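Local coordinates for protein beta-L-arabinobiosidase (Bacteroides thetaiotaomicron, PDB 5MQR) that probably hydrolyses glycosidic bonds in plant pectin, as a beta-L-arabinobiosidase, and may also have exo-alpha-sialidase activity, at residues N70-N75 with Y91-S96. Sequence-based numbering, arbitrary orientation.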
loop_
_atom_site.group_PDB
_atom_site.type_symbol
_atom_site.label_atom_id
_atom_site.label_comp_id
_atom_site.label_asym_id
_atom_site.label_seq_id
_atom_site.Cartn_x
_atom_site.Cartn_y
_atom_site.Cartn_z
ATOM N N ASN A 70 -31.620 8.010 -29.605
ATOM C CA ASN A 70 -32.884 7.824 -30.346
ATOM C C ASN A 70 -33.145 6.390 -30.790
ATOM O O ASN A 70 -33.539 6.138 -31.923
ATOM C CB ASN A 70 -32.995 8.823 -31.508
ATOM C CG ASN A 70 -33.148 10.252 -31.012
ATOM O OD1 ASN A 70 -32.245 11.076 -31.210
ATOM N ND2 ASN A 70 -34.288 10.550 -30.314
ATOM N N GLY A 71 -32.905 5.462 -29.865
ATOM C CA GLY A 71 -33.347 4.077 -30.010
ATOM C C GLY A 71 -32.442 3.141 -30.768
ATOM O O GLY A 71 -32.817 1.994 -31.010
ATOM N N TRP A 72 -31.251 3.594 -31.128
ATOM C CA TRP A 72 -30.299 2.718 -31.811
ATOM C C TRP A 72 -29.703 1.738 -30.775
ATOM O O TRP A 72 -29.361 2.140 -29.652
ATOM C CB TRP A 72 -29.232 3.557 -32.503
ATOM C CG TRP A 72 -29.746 4.370 -33.656
ATOM C CD1 TRP A 72 -30.998 4.865 -33.809
ATOM C CD2 TRP A 72 -29.008 4.810 -34.799
ATOM N NE1 TRP A 72 -31.102 5.557 -34.981
ATOM C CE2 TRP A 72 -29.893 5.537 -35.613
ATOM C CE3 TRP A 72 -27.698 4.636 -35.231
ATOM C CZ2 TRP A 72 -29.508 6.091 -36.838
ATOM C CZ3 TRP A 72 -27.322 5.172 -36.446
ATOM C CH2 TRP A 72 -28.218 5.894 -37.231
ATOM N N THR A 73 -29.639 0.451 -31.134
ATOM C CA THR A 73 -29.249 -0.604 -30.193
ATOM C C THR A 73 -27.919 -1.313 -30.483
ATOM O O THR A 73 -27.543 -2.191 -29.719
ATOM C CB THR A 73 -30.346 -1.664 -30.041
ATOM O OG1 THR A 73 -30.483 -2.384 -31.263
ATOM C CG2 THR A 73 -31.675 -0.998 -29.658
ATOM N N TYR A 74 -27.235 -0.936 -31.563
ATOM C CA TYR A 74 -25.827 -1.246 -31.768
ATOM C C TYR A 74 -25.030 0.008 -31.465
ATOM O O TYR A 74 -25.103 0.979 -32.207
ATOM C CB TYR A 74 -25.535 -1.712 -33.201
ATOM C CG TYR A 74 -24.053 -1.952 -33.455
ATOM C CD1 TYR A 74 -23.457 -3.141 -33.077
ATOM C CD2 TYR A 74 -23.256 -0.984 -34.061
ATOM C CE1 TYR A 74 -22.111 -3.372 -33.299
ATOM C CE2 TYR A 74 -21.907 -1.200 -34.282
ATOM C CZ TYR A 74 -21.338 -2.394 -33.893
ATOM O OH TYR A 74 -20.000 -2.619 -34.105
ATOM N N ASN A 75 -24.270 -0.031 -30.369
ATOM C CA ASN A 75 -23.479 1.096 -29.908
ATOM C C ASN A 75 -22.130 0.526 -29.458
ATOM O O ASN A 75 -22.108 -0.373 -28.610
ATOM C CB ASN A 75 -24.176 1.805 -28.738
ATOM C CG ASN A 75 -25.593 2.295 -29.078
ATOM O OD1 ASN A 75 -25.762 3.315 -29.760
ATOM N ND2 ASN A 75 -26.616 1.567 -28.589
ATOM N N TYR A 91 -18.615 7.711 -29.624
ATOM C CA TYR A 91 -18.927 6.326 -29.931
ATOM C C TYR A 91 -19.689 6.225 -31.246
ATOM O O TYR A 91 -20.223 7.208 -31.736
ATOM C CB TYR A 91 -19.676 5.633 -28.768
ATOM C CG TYR A 91 -21.114 6.021 -28.535
ATOM C CD1 TYR A 91 -21.445 7.088 -27.694
ATOM C CD2 TYR A 91 -22.150 5.309 -29.135
ATOM C CE1 TYR A 91 -22.769 7.439 -27.456
ATOM C CE2 TYR A 91 -23.483 5.657 -28.917
ATOM C CZ TYR A 91 -23.790 6.727 -28.098
ATOM O OH TYR A 91 -25.101 7.050 -27.875
ATOM N N LEU A 92 -19.720 5.028 -31.815
ATOM C CA LEU A 92 -20.441 4.827 -33.041
ATOM C C LEU A 92 -21.619 3.913 -32.881
ATOM O O LEU A 92 -21.684 3.125 -31.964
ATOM C CB LEU A 92 -19.541 4.378 -34.170
ATOM C CG LEU A 92 -18.835 3.054 -34.102
ATOM C CD1 LEU A 92 -19.655 1.917 -34.713
ATOM C CD2 LEU A 92 -17.494 3.247 -34.851
ATOM N N ALA A 93 -22.567 4.066 -33.791
ATOM C CA ALA A 93 -23.847 3.433 -33.639
ATOM C C ALA A 93 -24.484 3.144 -34.982
ATOM O O ALA A 93 -24.345 3.911 -35.935
ATOM C CB ALA A 93 -24.768 4.314 -32.781
ATOM N N ASP A 94 -25.189 2.020 -35.021
ATOM C CA ASP A 94 -26.105 1.668 -36.086
ATOM C C ASP A 94 -27.441 1.317 -35.385
ATOM O O ASP A 94 -27.464 1.009 -34.169
ATOM C CB ASP A 94 -25.605 0.441 -36.859
ATOM C CG ASP A 94 -24.301 0.693 -37.690
ATOM O OD1 ASP A 94 -23.360 1.372 -37.232
ATOM O OD2 ASP A 94 -24.209 0.140 -38.803
ATOM N N PRO A 95 -28.559 1.352 -36.130
ATOM C CA PRO A 95 -29.833 1.051 -35.481
ATOM C C PRO A 95 -29.921 -0.312 -34.813
ATOM O O PRO A 95 -30.583 -0.418 -33.778
ATOM C CB PRO A 95 -30.845 1.172 -36.625
ATOM C CG PRO A 95 -30.257 2.269 -37.447
ATOM C CD PRO A 95 -28.777 1.958 -37.455
ATOM N N SER A 96 -29.246 -1.328 -35.344
ATOM C CA SER A 96 -29.309 -2.628 -34.677
ATOM C C SER A 96 -28.179 -3.613 -34.931
ATOM O O SER A 96 -27.895 -4.431 -34.058
ATOM C CB SER A 96 -30.635 -3.315 -35.036
ATOM O OG SER A 96 -30.728 -3.463 -36.437
HETATM O O HOH W 1 -33.082 0.101 -32.796
HETATM O O HOH W 2 -29.149 -4.705 -31.669
HETATM O O HOH W 3 -26.969 5.427 -28.914
#
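Pro95 CD sits directly over the face of the six-membered ring of Trp72, 3.7 Å from its centroid, a CH-pi contact suited to a proline, whose ring offers polarised C-H bonds to the indole. With CG of Trp72 anti to its carbonyl carbon (chi1 -68°), the indole runs alongside the proline, and its CE3 also comes 3.8 Å from Ala93 CB. A serine in place of Trp72 would probably leave the Pro95 ring without its aromatic partner and open a gap beside Ala93. On the face of the sheet occupied by Tyr74 and Asp94, the tyrosine ring turns its edge to Asp94 N and lies beside the aspartate side chain, ring and carboxylate planes 82° apart, and Tyr74 CE2 meets Leu92 CD1 at 3.9 Å.

These contacts lie at the open end of the antiparallel hairpin of strands 74-83 and 86-94, the first two strands of a four-stranded sheet, consistent with a blade of the N-terminal beta-propeller. Tyr74 and Asp94 form a hydrogen-bonded pair, with Asp94 N 3.0 Å from Tyr74 O; Asn75 and Ala93 form the next, non-hydrogen-bonded pair. Just outside the strand pair, Thr73 N donates an almost straight bond to Pro95 O (2.9 Å, 170°), approaching from above the carbonyl plane. A water bridges that same oxygen to Gly71 O.

Asn75 suits its place because its amide works at both ends. ND2 donates to Trp72 O at 3.0 Å, tying down the preceding loop, and also reaches Glu396 O, while OD1 accepts from a water that in turn accepts a hydrogen bond from Tyr91 OH. The polar ends on the other face are fixed from outside, Tyr74 OH by Glu98 and Asp94 OD1 by Ser103.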